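Local coordinates for DisA protein (Sorangium cellulosum, PDB 6CCA) that probably transfers methyl groups to carbon on polyketide intermediates of the disorazol assembly line, where it builds a gem-dimethyl group, at residues N195-H200 against S397-Q402; S317-I322 against G330-N335; E336-V341 against P373-L378; F343-A348 against D352-F357. One frame throughout, in Å; residues are numbered along the deposited sequence.

How the contacts relate
Contacts 1, 2 and 3 meet around strand 330-337 of the methyltransferase sheet, and contact 4 follows just beyond that strand. Contacts 2 and 3 both use the strand, their centres about 14 Å apart, and Leu334 CD1 packs on Trp375 CE3 at 3.6 Å between them. The centre of contact 1 lies about 14 Å from that of contact 3 and about 22 Å from that of contact 2; Gln402 CG packs 3.4 Å from Glu336 O. Contact 4 touches contact 3 through Met337 and Val340, but its nearest atoms stay about 8 Å from contact 2. Class I methyltransferases generally place their active site beyond the carboxy ends of the parallel strands, the end toward which residues 336-341 run.

Contact 1 (N195-H200 against S397-Q402); sequences NATADH and SSWSIQ
Thr197 meets Trp399 through a single methyl group: CG2 lies 3.5 Å from Trp399 CZ2, with CH2 a little farther off, and approaches the six-membered end of the indole obliquely while the two side chains cross at about a right angle. The threonine torsion (chi1 65°) splits the work of the side chain, setting CG2 beside the backbone N to meet the indole and OG1 between that N and the carbonyl carbon. OG1 is 3.2 Å from water 1, which donates to Gln402 OE1 at 2.7 Å. A second water accepts from Gln402 NE2 at 3.1 Å and lies 3.0 Å from Ala198 O, so each end of the amide reaches the helix through one water. Gln402 NE2 also bonds to Asn335, tying the same amide to strand 330-337. Behind the contact, Asn195 is the N-cap of the helix: its OD1 accepts from Ala198 N at 3.2 Å, the donor lying 42° out of the carbonyl plane. Tyr154 also bonds to this oxygen. On the tryptophan side, Ile401 CD1 rests 3.8 Å above one indole face, offset toward the rim. The contact thus joins the start of helix 196-216 to the link between strands 397-398 and 402-409, with Leu51 of helix 45-52 and Phe58 of helix 55-75 packed alongside.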
loop_
_atom_site.group_PDB
_atom_site.type_symbol
_atom_site.label_atom_id
_atom_site.label_comp_id
_atom_site.label_asym_id
_atom_site.label_seq_id
_atom_site.Cartn_x
_atom_site.Cartn_y
_atom_site.Cartn_z
ATOM N N ASN A 195 4.395 -5.368 -13.477
ATOM C CA ASN A 195 3.638 -4.470 -14.267
ATOM C C ASN A 195 4.322 -3.093 -14.119
ATOM O O ASN A 195 5.056 -2.889 -13.176
ATOM C CB ASN A 195 2.180 -4.442 -13.818
ATOM C CG ASN A 195 1.967 -3.960 -12.344
ATOM O OD1 ASN A 195 1.953 -2.787 -12.043
ATOM N ND2 ASN A 195 1.800 -4.937 -11.413
ATOM N N ALA A 196 4.118 -2.201 -15.049
ATOM C CA ALA A 196 4.931 -1.014 -15.114
ATOM C C ALA A 196 4.905 -0.123 -13.872
ATOM O O ALA A 196 5.986 0.274 -13.381
ATOM C CB ALA A 196 4.595 -0.183 -16.322
ATOM N N THR A 197 3.732 0.217 -13.384
ATOM C CA THR A 197 3.686 1.157 -12.244
ATOM C C THR A 197 4.304 0.506 -10.992
ATOM O O THR A 197 5.128 1.143 -10.305
ATOM C CB THR A 197 2.259 1.680 -11.972
ATOM O OG1 THR A 197 1.417 0.610 -11.573
ATOM C CG2 THR A 197 1.682 2.396 -13.217
ATOM N N ALA A 198 3.945 -0.742 -10.681
ATOM C CA ALA A 198 4.519 -1.394 -9.481
ATOM C C ALA A 198 6.083 -1.458 -9.613
ATOM O O ALA A 198 6.827 -1.226 -8.642
ATOM C CB ALA A 198 3.961 -2.790 -9.225
ATOM N N ASP A 199 6.556 -1.841 -10.798
ATOM C CA ASP A 199 7.990 -1.990 -10.985
ATOM C C ASP A 199 8.708 -0.681 -10.879
ATOM O O ASP A 199 9.790 -0.628 -10.303
ATOM C CB ASP A 199 8.299 -2.637 -12.349
ATOM C CG ASP A 199 7.925 -4.107 -12.398
ATOM O OD1 ASP A 199 7.720 -4.736 -11.344
ATOM O OD2 ASP A 199 7.860 -4.605 -13.539
ATOM N N HIS A 200 8.100 0.405 -11.317
ATOM C CA HIS A 200 8.722 1.726 -11.207
ATOM C C HIS A 200 9.008 2.054 -9.728
ATOM O O HIS A 200 10.128 2.444 -9.326
ATOM C CB HIS A 200 7.809 2.780 -11.797
ATOM C CG HIS A 200 8.257 4.155 -11.508
ATOM N ND1 HIS A 200 9.060 4.869 -12.368
ATOM C CD2 HIS A 200 8.040 4.956 -10.442
ATOM C CE1 HIS A 200 9.291 6.072 -11.851
ATOM N NE2 HIS A 200 8.676 6.147 -10.689
ATOM N N SER A 397 0.915 17.655 -15.482
ATOM C CA SER A 397 0.538 16.272 -15.163
ATOM C C SER A 397 1.390 15.794 -14.022
ATOM O O SER A 397 2.571 16.140 -13.941
ATOM C CB SER A 397 0.770 15.315 -16.345
ATOM O OG SER A 397 -0.171 15.549 -17.363
ATOM N N SER A 398 0.816 14.928 -13.196
ATOM C CA SER A 398 1.606 14.326 -12.164
ATOM C C SER A 398 0.975 12.982 -11.729
ATOM O O SER A 398 -0.249 12.786 -11.857
ATOM C CB SER A 398 1.744 15.285 -10.972
ATOM O OG SER A 398 0.494 15.345 -10.359
ATOM N N TRP A 399 1.844 12.094 -11.238
ATOM C CA TRP A 399 1.386 10.778 -10.721
ATOM C C TRP A 399 1.095 10.947 -9.230
ATOM O O TRP A 399 2.001 11.283 -8.442
ATOM C CB TRP A 399 2.462 9.719 -10.914
ATOM C CG TRP A 399 1.928 8.347 -10.790
ATOM C CD1 TRP A 399 1.988 7.521 -9.739
ATOM C CD2 TRP A 399 1.252 7.617 -11.827
ATOM N NE1 TRP A 399 1.351 6.337 -10.007
ATOM C CE2 TRP A 399 0.913 6.351 -11.300
ATOM C CE3 TRP A 399 0.897 7.911 -13.139
ATOM C CZ2 TRP A 399 0.232 5.403 -12.043
ATOM C CZ3 TRP A 399 0.227 6.978 -13.851
ATOM C CH2 TRP A 399 -0.096 5.739 -13.312
ATOM N N SER A 400 -0.146 10.773 -8.869
ATOM C CA SER A 400 -0.548 10.885 -7.479
ATOM C C SER A 400 -1.036 9.608 -6.837
ATOM O O SER A 400 -1.334 9.622 -5.641
ATOM C CB SER A 400 -1.629 11.959 -7.298
ATOM O OG SER A 400 -2.745 11.623 -8.090
ATOM N N ILE A 401 -1.113 8.520 -7.579
ATOM C CA ILE A 401 -1.708 7.283 -7.101
ATOM C C ILE A 401 -0.819 6.549 -6.100
ATOM O O ILE A 401 -1.314 5.821 -5.229
ATOM C CB ILE A 401 -1.929 6.327 -8.327
ATOM C CG1 ILE A 401 -3.110 6.823 -9.128
ATOM C CG2 ILE A 401 -2.173 4.884 -7.879
ATOM C CD1 ILE A 401 -3.317 6.004 -10.408
ATOM N N GLN A 402 0.459 6.746 -6.227
ATOM C CA GLN A 402 1.484 6.037 -5.474
ATOM C C GLN A 402 2.751 6.872 -5.422
ATOM O O GLN A 402 3.075 7.713 -6.326
ATOM C CB GLN A 402 1.820 4.734 -6.184
ATOM C CG GLN A 402 2.724 3.761 -5.494
ATOM C CD GLN A 402 2.773 2.397 -6.146
ATOM O OE1 GLN A 402 2.122 2.128 -7.155
ATOM N NE2 GLN A 402 3.607 1.540 -5.601
HETATM O O HOH W 1 1.550 -0.160 -8.483
HETATM O O HOH W 2 5.380 -0.894 -6.088
#

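Contact 2 (S317-I322 against G330-N335); sequences STLQSI and GWLVLN
Leu319 is the first residue of 317-322 to reach the strand, and it does so with one methyl: CD2 lies 4.0 Å from Leu332 CD2. Its CG stands beside the backbone N, anti to the carbonyl carbon (chi1 -67°), and the branch beyond carries CD2 to the strand. CD1 serves a different neighbour, packing on Leu378 of helix 372-381. One helical turn along, Ile322 points toward the strand and offers its short branch, with CG2 4.1 Å from Leu332 CD1. Leu332 therefore answers both helix residues with separate methyls, CD2 for Leu319 and CD1 for Ile322. The leucine of the strand crosses each partner at about a right angle, so the meeting is between methyl ends and the chains do not run alongside one another. With CG anti to the amide nitrogen (chi1 173°), Leu332 presents its fork to the helix. The backbones stay well apart, Ile322 CA and Leu332 CA being 8.0 Å from each other, and this layer is apolar, without a hydrogen bond across it. Helix 315-325 and a short connection after it join the parallel neighbours 300-306 and 330-337 in a beta-alpha-beta crossover, and this contact packs its helix on its second strand. Leu379 of helix 372-381 touches both Leu319 and Leu332, and Val303 of strand 300-306 packs on Leu332 within the sheet.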
loop_
_atom_site.group_PDB
_atom_site.type_symbol
_atom_site.label_atom_id
_atom_site.label_comp_id
_atom_site.label_asym_id
_atom_site.label_seq_id
_atom_site.Cartn_x
_atom_site.Cartn_y
_atom_site.Cartn_z
ATOM N N SER A 317 1.993 6.474 16.707
ATOM C CA SER A 317 2.584 5.565 17.620
ATOM C C SER A 317 3.516 4.574 16.864
ATOM O O SER A 317 4.582 4.205 17.317
ATOM C CB SER A 317 1.424 4.802 18.309
ATOM O OG SER A 317 1.931 3.822 19.135
ATOM N N THR A 318 3.053 4.118 15.710
ATOM C CA THR A 318 3.824 3.209 14.906
ATOM C C THR A 318 5.099 3.881 14.407
ATOM O O THR A 318 6.167 3.290 14.467
ATOM C CB THR A 318 2.936 2.691 13.760
ATOM O OG1 THR A 318 1.943 1.812 14.298
ATOM C CG2 THR A 318 3.735 1.924 12.694
ATOM N N LEU A 319 4.998 5.142 14.017
ATOM C CA LEU A 319 6.152 5.910 13.616
ATOM C C LEU A 319 7.167 6.109 14.743
ATOM O O LEU A 319 8.374 6.073 14.492
ATOM C CB LEU A 319 5.762 7.265 13.060
ATOM C CG LEU A 319 4.991 7.176 11.737
ATOM C CD1 LEU A 319 4.443 8.560 11.380
ATOM C CD2 LEU A 319 5.856 6.625 10.597
ATOM N N GLN A 320 6.671 6.278 15.976
ATOM C CA GLN A 320 7.559 6.460 17.115
ATOM C C GLN A 320 8.245 5.158 17.406
ATOM O O GLN A 320 9.411 5.178 17.781
ATOM C CB GLN A 320 6.801 7.026 18.348
ATOM C CG GLN A 320 6.431 8.490 18.178
ATOM C CD GLN A 320 7.643 9.398 18.027
ATOM O OE1 GLN A 320 8.686 9.205 18.707
ATOM N NE2 GLN A 320 7.541 10.368 17.164
ATOM N N SER A 321 7.599 4.010 17.177
ATOM C CA SER A 321 8.312 2.753 17.414
ATOM C C SER A 321 9.389 2.560 16.376
ATOM O O SER A 321 10.443 2.035 16.666
ATOM C CB SER A 321 7.430 1.506 17.370
ATOM O OG SER A 321 6.506 1.562 18.374
ATOM N N ILE A 322 9.083 2.963 15.138
ATOM C CA ILE A 322 10.118 2.962 14.059
ATOM C C ILE A 322 11.343 3.825 14.455
ATOM O O ILE A 322 12.489 3.401 14.284
ATOM C CB ILE A 322 9.494 3.406 12.739
ATOM C CG1 ILE A 322 8.600 2.264 12.272
ATOM C CG2 ILE A 322 10.534 3.690 11.671
ATOM C CD1 ILE A 322 7.743 2.615 11.040
ATOM N N GLY A 330 18.983 7.580 10.698
ATOM C CA GLY A 330 18.597 6.415 9.913
ATOM C C GLY A 330 17.371 6.817 9.049
ATOM O O GLY A 330 16.630 7.792 9.356
ATOM N N TRP A 331 17.182 6.081 7.982
ATOM C CA TRP A 331 16.052 6.389 7.048
ATOM C C TRP A 331 14.857 5.466 7.204
ATOM O O TRP A 331 15.019 4.244 7.430
ATOM C CB TRP A 331 16.535 6.258 5.613
ATOM C CG TRP A 331 17.620 7.180 5.139
ATOM C CD1 TRP A 331 18.355 8.051 5.863
ATOM C CD2 TRP A 331 18.147 7.184 3.827
ATOM N NE1 TRP A 331 19.269 8.679 5.033
ATOM C CE2 TRP A 331 19.190 8.124 3.789
ATOM C CE3 TRP A 331 17.833 6.462 2.660
ATOM C CZ2 TRP A 331 19.904 8.403 2.622
ATOM C CZ3 TRP A 331 18.559 6.705 1.485
ATOM C CH2 TRP A 331 19.588 7.714 1.473
ATOM N N LEU A 332 13.669 6.050 7.087
ATOM C CA LEU A 332 12.459 5.315 6.781
ATOM C C LEU A 332 12.172 5.444 5.293
ATOM O O LEU A 332 12.233 6.565 4.754
ATOM C CB LEU A 332 11.331 5.888 7.596
ATOM C CG LEU A 332 9.947 5.340 7.284
ATOM C CD1 LEU A 332 9.885 3.832 7.584
ATOM C CD2 LEU A 332 8.871 6.058 8.103
ATOM N N VAL A 333 12.003 4.317 4.621
ATOM C CA VAL A 333 11.696 4.301 3.191
ATOM C C VAL A 333 10.309 3.672 3.070
ATOM O O VAL A 333 10.071 2.488 3.487
ATOM C CB VAL A 333 12.721 3.468 2.428
ATOM C CG1 VAL A 333 12.312 3.418 0.957
ATOM C CG2 VAL A 333 14.111 4.059 2.642
ATOM N N LEU A 334 9.362 4.466 2.584
ATOM C CA LEU A 334 7.993 3.995 2.361
ATOM C C LEU A 334 7.675 3.889 0.875
ATOM O O LEU A 334 8.046 4.805 0.094
ATOM C CB LEU A 334 6.990 4.967 3.006
ATOM C CG LEU A 334 7.061 5.251 4.472
ATOM C CD1 LEU A 334 6.135 6.388 4.903
ATOM C CD2 LEU A 334 6.722 3.983 5.247
ATOM N N ASN A 335 6.981 2.806 0.506
ATOM C CA ASN A 335 6.277 2.723 -0.752
ATOM C C ASN A 335 4.811 2.601 -0.405
ATOM O O ASN A 335 4.410 1.623 0.300
ATOM C CB ASN A 335 6.758 1.501 -1.498
ATOM C CG ASN A 335 6.093 1.338 -2.864
ATOM O OD1 ASN A 335 5.227 2.135 -3.257
ATOM N ND2 ASN A 335 6.577 0.354 -3.632
#

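Contact 3 (E336-V341 against P373-L378); sequences EMTRVV and PMWKGL
The end of strand 330-337 and the loop leaving it pack here against helix 372-381, with Glu336 and Trp375 carrying most of the meeting. The aliphatic part of Glu336 crosses the indole at about a right angle: CG approaches obliquely, 3.6 Å from Trp375 CZ2, and CB lies 3.8 Å from Trp375 NE1. CG stands beside the backbone N and the chain bends at chi2 (-74°); the carboxylate and ring planes are 51° apart. Water 3, in the plane of the indole at its edge, accepts from Trp375 NE1 at 3.0 Å. The same water is 2.7 Å from Glu336 OE1 and 2.7 Å from Met337 O, bridging the ring to side chain and backbone of the strand end. The other carboxylate oxygen, OE2, bonds to His310 ND1, so both oxygens of the buried acid have partners. Thr338 adds a lighter touch, its CG2 at the ring edge, near its plane, 4.4 Å from Trp375 CD1, while its hydroxyl bonds to Ser400 O. The helix follows strand 330-337 in the chain and precedes the antiparallel strands 384-385, 387-389 and 402-409 at the sheet edge, as in class I methyltransferases, and the Glu336-His310 pair is consistent with the His-Glu pair of polyketide C-methyltransferases.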
loop_
_atom_site.group_PDB
_atom_site.type_symbol
_atom_site.label_atom_id
_atom_site.label_comp_id
_atom_site.label_asym_id
_atom_site.label_seq_id
_atom_site.Cartn_x
_atom_site.Cartn_y
_atom_site.Cartn_z
ATOM N N GLU A 336 4.037 3.601 -0.766
ATOM C CA GLU A 336 2.666 3.726 -0.334
ATOM C C GLU A 336 1.714 4.169 -1.458
ATOM O O GLU A 336 2.065 4.925 -2.349
ATOM C CB GLU A 336 2.518 4.772 0.820
ATOM C CG GLU A 336 2.867 4.226 2.211
ATOM C CD GLU A 336 1.770 3.290 2.742
ATOM O OE1 GLU A 336 0.575 3.475 2.471
ATOM O OE2 GLU A 336 2.098 2.341 3.449
ATOM N N MET A 337 0.467 3.728 -1.356
ATOM C CA MET A 337 -0.568 4.197 -2.258
ATOM C C MET A 337 -1.073 5.511 -1.628
ATOM O O MET A 337 -1.344 5.543 -0.414
ATOM C CB MET A 337 -1.702 3.143 -2.418
ATOM C CG MET A 337 -1.145 1.795 -2.875
ATOM S SD MET A 337 -0.493 1.877 -4.586
ATOM C CE MET A 337 0.184 0.204 -4.630
ATOM N N THR A 338 -1.115 6.568 -2.442
ATOM C CA THR A 338 -1.352 7.927 -1.986
ATOM C C THR A 338 -2.644 8.608 -2.493
ATOM O O THR A 338 -2.771 9.840 -2.387
ATOM C CB THR A 338 -0.123 8.777 -2.340
ATOM O OG1 THR A 338 0.261 8.578 -3.707
ATOM C CG2 THR A 338 1.067 8.349 -1.483
ATOM N N ARG A 339 -3.574 7.818 -3.021
ATOM C CA ARG A 339 -4.888 8.255 -3.451
ATOM C C ARG A 339 -5.815 7.083 -3.172
ATOM O O ARG A 339 -5.416 5.916 -3.318
ATOM C CB ARG A 339 -4.818 8.655 -4.925
ATOM C CG ARG A 339 -6.145 9.124 -5.506
ATOM C CD ARG A 339 -6.112 9.487 -7.023
ATOM N NE ARG A 339 -5.420 10.744 -7.198
ATOM C CZ ARG A 339 -5.902 11.925 -6.802
ATOM N NH1 ARG A 339 -7.109 12.029 -6.264
ATOM N NH2 ARG A 339 -5.180 13.023 -6.968
ATOM N N VAL A 340 -7.041 7.370 -2.673
ATOM C CA VAL A 340 -7.980 6.341 -2.331
ATOM C C VAL A 340 -8.675 5.907 -3.649
ATOM O O VAL A 340 -9.858 6.138 -3.845
ATOM C CB VAL A 340 -9.074 6.812 -1.373
ATOM C CG1 VAL A 340 -9.820 5.596 -0.882
ATOM C CG2 VAL A 340 -8.499 7.469 -0.116
ATOM N N VAL A 341 -7.942 5.336 -4.563
ATOM C CA VAL A 341 -8.547 4.846 -5.834
ATOM C C VAL A 341 -9.607 3.743 -5.621
ATOM O O VAL A 341 -9.520 2.901 -4.693
ATOM C CB VAL A 341 -7.437 4.407 -6.831
ATOM C CG1 VAL A 341 -6.561 5.607 -7.152
ATOM C CG2 VAL A 341 -6.581 3.270 -6.283
ATOM N N PRO A 373 1.519 14.833 0.428
ATOM C CA PRO A 373 1.616 15.998 1.353
ATOM C C PRO A 373 1.249 15.634 2.767
ATOM O O PRO A 373 1.944 16.044 3.709
ATOM C CB PRO A 373 0.664 17.067 0.737
ATOM C CG PRO A 373 0.560 16.705 -0.736
ATOM C CD PRO A 373 0.755 15.154 -0.814
ATOM N N MET A 374 0.252 14.797 2.951
ATOM C CA MET A 374 -0.098 14.319 4.293
ATOM C C MET A 374 1.013 13.494 4.982
ATOM O O MET A 374 1.294 13.689 6.161
ATOM C CB MET A 374 -1.396 13.510 4.310
ATOM C CG MET A 374 -2.671 14.330 3.966
ATOM S SD MET A 374 -4.039 13.236 3.457
ATOM C CE MET A 374 -4.588 12.601 4.982
ATOM N N TRP A 375 1.664 12.619 4.243
ATOM C CA TRP A 375 2.805 11.871 4.802
ATOM C C TRP A 375 3.961 12.815 5.166
ATOM O O TRP A 375 4.557 12.665 6.245
ATOM C CB TRP A 375 3.344 10.871 3.770
ATOM C CG TRP A 375 2.681 9.525 3.782
ATOM C CD1 TRP A 375 1.949 9.022 2.754
ATOM C CD2 TRP A 375 2.726 8.473 4.786
ATOM N NE1 TRP A 375 1.547 7.740 3.039
ATOM C CE2 TRP A 375 1.947 7.408 4.296
ATOM C CE3 TRP A 375 3.295 8.351 6.065
ATOM C CZ2 TRP A 375 1.759 6.248 4.981
ATOM C CZ3 TRP A 375 3.053 7.205 6.782
ATOM C CH2 TRP A 375 2.298 6.152 6.213
ATOM N N LYS A 376 4.195 13.811 4.323
ATOM C CA LYS A 376 5.267 14.797 4.573
ATOM C C LYS A 376 4.997 15.504 5.881
ATOM O O LYS A 376 5.874 15.517 6.819
ATOM C CB LYS A 376 5.507 15.708 3.352
ATOM C CG LYS A 376 6.660 16.690 3.522
ATOM C CD LYS A 376 6.885 17.567 2.326
ATOM C CE LYS A 376 8.167 18.393 2.500
ATOM N NZ LYS A 376 7.964 19.372 3.534
ATOM N N GLY A 377 3.800 16.058 6.023
ATOM C CA GLY A 377 3.434 16.810 7.253
ATOM C C GLY A 377 3.433 15.950 8.468
ATOM O O GLY A 377 3.978 16.303 9.533
ATOM N N LEU A 378 2.883 14.755 8.353
ATOM C CA LEU A 378 2.907 13.891 9.510
ATOM C C LEU A 378 4.324 13.436 9.965
ATOM O O LEU A 378 4.591 13.382 11.198
ATOM C CB LEU A 378 2.037 12.639 9.298
ATOM C CG LEU A 378 1.890 11.625 10.445
ATOM C CD1 LEU A 378 1.226 12.199 11.669
ATOM C CD2 LEU A 378 1.162 10.359 10.019
HETATM O O HOH W 3 -0.615 5.877 2.168
#

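Contact 4 (F343-A348 against D352-F357)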
loop_
_atom_site.group_PDB
_atom_site.type_symbol
_atom_site.label_atom_id
_atom_site.label_comp_id
_atom_site.label_asym_id
_atom_site.label_seq_id
_atom_site.Cartn_x
_atom_site.Cartn_y
_atom_site.Cartn_z
ATOM N N PHE A 343 -10.221 1.157 -7.281
ATOM C CA PHE A 343 -9.626 -0.159 -7.398
ATOM C C PHE A 343 -9.267 -0.714 -6.073
ATOM O O PHE A 343 -9.456 -1.892 -5.773
ATOM C CB PHE A 343 -8.349 -0.117 -8.280
ATOM C CG PHE A 343 -7.500 -1.361 -8.095
ATOM C CD1 PHE A 343 -7.906 -2.572 -8.668
ATOM C CD2 PHE A 343 -6.396 -1.357 -7.278
ATOM C CE1 PHE A 343 -7.189 -3.778 -8.472
ATOM C CE2 PHE A 343 -5.678 -2.533 -7.024
ATOM C CZ PHE A 343 -6.062 -3.756 -7.645
ATOM N N LEU A 344 -8.640 0.103 -5.232
ATOM C CA LEU A 344 -8.289 -0.333 -3.893
ATOM C C LEU A 344 -9.482 -0.520 -2.979
ATOM O O LEU A 344 -9.570 -1.508 -2.198
ATOM C CB LEU A 344 -7.310 0.682 -3.244
ATOM C CG LEU A 344 -5.930 0.695 -3.925
ATOM C CD1 LEU A 344 -5.105 1.810 -3.248
ATOM C CD2 LEU A 344 -5.202 -0.636 -3.790
ATOM N N THR A 345 -10.394 0.453 -2.983
ATOM C CA THR A 345 -11.572 0.307 -2.140
ATOM C C THR A 345 -12.279 -1.034 -2.388
ATOM O O THR A 345 -12.665 -1.726 -1.459
ATOM C CB THR A 345 -12.571 1.472 -2.314
ATOM O OG1 THR A 345 -11.932 2.718 -1.923
ATOM C CG2 THR A 345 -13.843 1.206 -1.453
ATOM N N LEU A 346 -12.424 -1.398 -3.646
ATOM C CA LEU A 346 -13.158 -2.632 -4.009
ATOM C C LEU A 346 -12.421 -3.925 -3.638
ATOM O O LEU A 346 -13.081 -4.897 -3.321
ATOM C CB LEU A 346 -13.468 -2.675 -5.491
ATOM C CG LEU A 346 -14.456 -1.673 -5.992
ATOM C CD1 LEU A 346 -14.582 -1.752 -7.510
ATOM C CD2 LEU A 346 -15.756 -1.954 -5.288
ATOM N N SER A 347 -11.074 -3.877 -3.651
ATOM C CA SER A 347 -10.209 -5.018 -3.446
ATOM C C SER A 347 -9.597 -5.044 -2.059
ATOM O O SER A 347 -10.067 -5.827 -1.206
ATOM C CB SER A 347 -9.175 -5.154 -4.520
ATOM O OG SER A 347 -8.306 -4.067 -4.716
ATOM N N ALA A 348 -8.622 -4.157 -1.835
ATOM C CA ALA A 348 -7.970 -4.000 -0.503
ATOM C C ALA A 348 -8.987 -3.641 0.571
ATOM O O ALA A 348 -8.872 -4.050 1.715
ATOM C CB ALA A 348 -6.866 -2.944 -0.600
ATOM N N ASP A 352 -9.058 -6.780 6.521
ATOM C CA ASP A 352 -9.060 -6.173 7.861
ATOM C C ASP A 352 -8.050 -5.069 8.006
ATOM O O ASP A 352 -8.309 -4.071 8.661
ATOM C CB ASP A 352 -8.741 -7.252 8.901
ATOM C CG ASP A 352 -9.871 -8.275 9.095
ATOM O OD1 ASP A 352 -10.948 -8.167 8.524
ATOM O OD2 ASP A 352 -9.656 -9.225 9.853
ATOM N N GLY A 353 -6.881 -5.252 7.388
ATOM C CA GLY A 353 -5.789 -4.267 7.455
ATOM C C GLY A 353 -6.187 -2.881 6.973
ATOM O O GLY A 353 -5.681 -1.863 7.479
ATOM N N TRP A 354 -7.047 -2.832 5.934
ATOM C CA TRP A 354 -7.577 -1.556 5.417
ATOM C C TRP A 354 -8.330 -0.757 6.493
ATOM O O TRP A 354 -8.255 0.482 6.523
ATOM C CB TRP A 354 -8.556 -1.855 4.263
ATOM C CG TRP A 354 -9.046 -0.635 3.509
ATOM C CD1 TRP A 354 -10.193 0.017 3.730
ATOM C CD2 TRP A 354 -8.420 0.036 2.403
ATOM N NE1 TRP A 354 -10.348 1.049 2.849
ATOM C CE2 TRP A 354 -9.285 1.078 2.009
ATOM C CE3 TRP A 354 -7.230 -0.128 1.725
ATOM C CZ2 TRP A 354 -8.988 1.932 0.999
ATOM C CZ3 TRP A 354 -6.921 0.723 0.705
ATOM C CH2 TRP A 354 -7.794 1.751 0.336
ATOM N N TRP A 355 -9.073 -1.470 7.362
ATOM C CA TRP A 355 -10.025 -0.802 8.260
ATOM C C TRP A 355 -9.521 -0.742 9.732
ATOM O O TRP A 355 -10.283 -0.365 10.688
ATOM C CB TRP A 355 -11.373 -1.513 8.202
ATOM C CG TRP A 355 -12.071 -1.341 6.900
ATOM C CD1 TRP A 355 -12.231 -2.284 5.942
ATOM C CD2 TRP A 355 -12.655 -0.158 6.409
ATOM N NE1 TRP A 355 -12.887 -1.752 4.854
ATOM C CE2 TRP A 355 -13.164 -0.441 5.118
ATOM C CE3 TRP A 355 -12.756 1.144 6.895
ATOM C CZ2 TRP A 355 -13.747 0.548 4.303
ATOM C CZ3 TRP A 355 -13.332 2.097 6.100
ATOM C CH2 TRP A 355 -13.839 1.795 4.826
ATOM N N LEU A 356 -8.237 -1.072 9.904
ATOM C CA LEU A 356 -7.654 -1.241 11.269
ATOM C C LEU A 356 -7.554 0.094 11.953
ATOM O O LEU A 356 -7.664 0.192 13.159
ATOM C CB LEU A 356 -6.282 -1.956 11.142
ATOM C CG LEU A 356 -5.679 -2.558 12.428
ATOM C CD1 LEU A 356 -6.492 -3.724 12.997
ATOM C CD2 LEU A 356 -4.260 -3.008 12.148
ATOM N N PHE A 357 -7.341 1.152 11.178
ATOM C CA PHE A 357 -7.098 2.465 11.715
ATOM C C PHE A 357 -8.143 2.963 12.727
ATOM O O PHE A 357 -9.337 2.834 12.491
ATOM C CB PHE A 357 -6.892 3.514 10.603
ATOM C CG PHE A 357 -8.097 3.746 9.753
ATOM C CD1 PHE A 357 -8.413 2.874 8.706
ATOM C CD2 PHE A 357 -8.938 4.825 10.004
ATOM C CE1 PHE A 357 -9.550 3.093 7.914
ATOM C CE2 PHE A 357 -10.071 5.032 9.226
ATOM C CZ PHE A 357 -10.381 4.163 8.176
#
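Backbone and side chain meet most closely where the chain turns back after helix 342-346: Ala348 CA and Trp354 CA come within 6.4 Å, and Ala348 O lies 3.4 Å from Trp354 CB. Trp354 reaches back from that point along the preceding residues. Its CG is anti to the backbone N (chi1 -172°), directing the indole to the helix end. Ala348 CB touches the benzo ring obliquely, 3.7 Å from Trp354 CE3. Farther along the same ring, Leu344 CB is 3.8 Å from Trp354 CH2, and the carbonyl oxygen of Leu344 lies over one indole face. Thr345 comes in obliquely as well, its OG1 4.2 Å from Trp354 CZ2. One large side chain thus packs against Leu344, Thr345 and, just beyond the helix, Ala348, by van der Waals contact that is apolar at Leu344 CB and Ala348 CB. The indole nitrogen is satisfied in another direction, bonding to Trp366 O. Within the first segment, Ser347 OG donates to Phe343 O at 2.7 Å, tilted 26° from the carbonyl plane, a tie across the last turn, where the bonds from Ser347 N to Phe343 O and Leu344 O are weak. Around this reversal stand helix 152-163, whose Leu157 and Leu158 pack on Phe343, and helix 102-114, which meets Thr345 through Leu104; strand 330-337 leads into the helix through Val340, which touches Thr345.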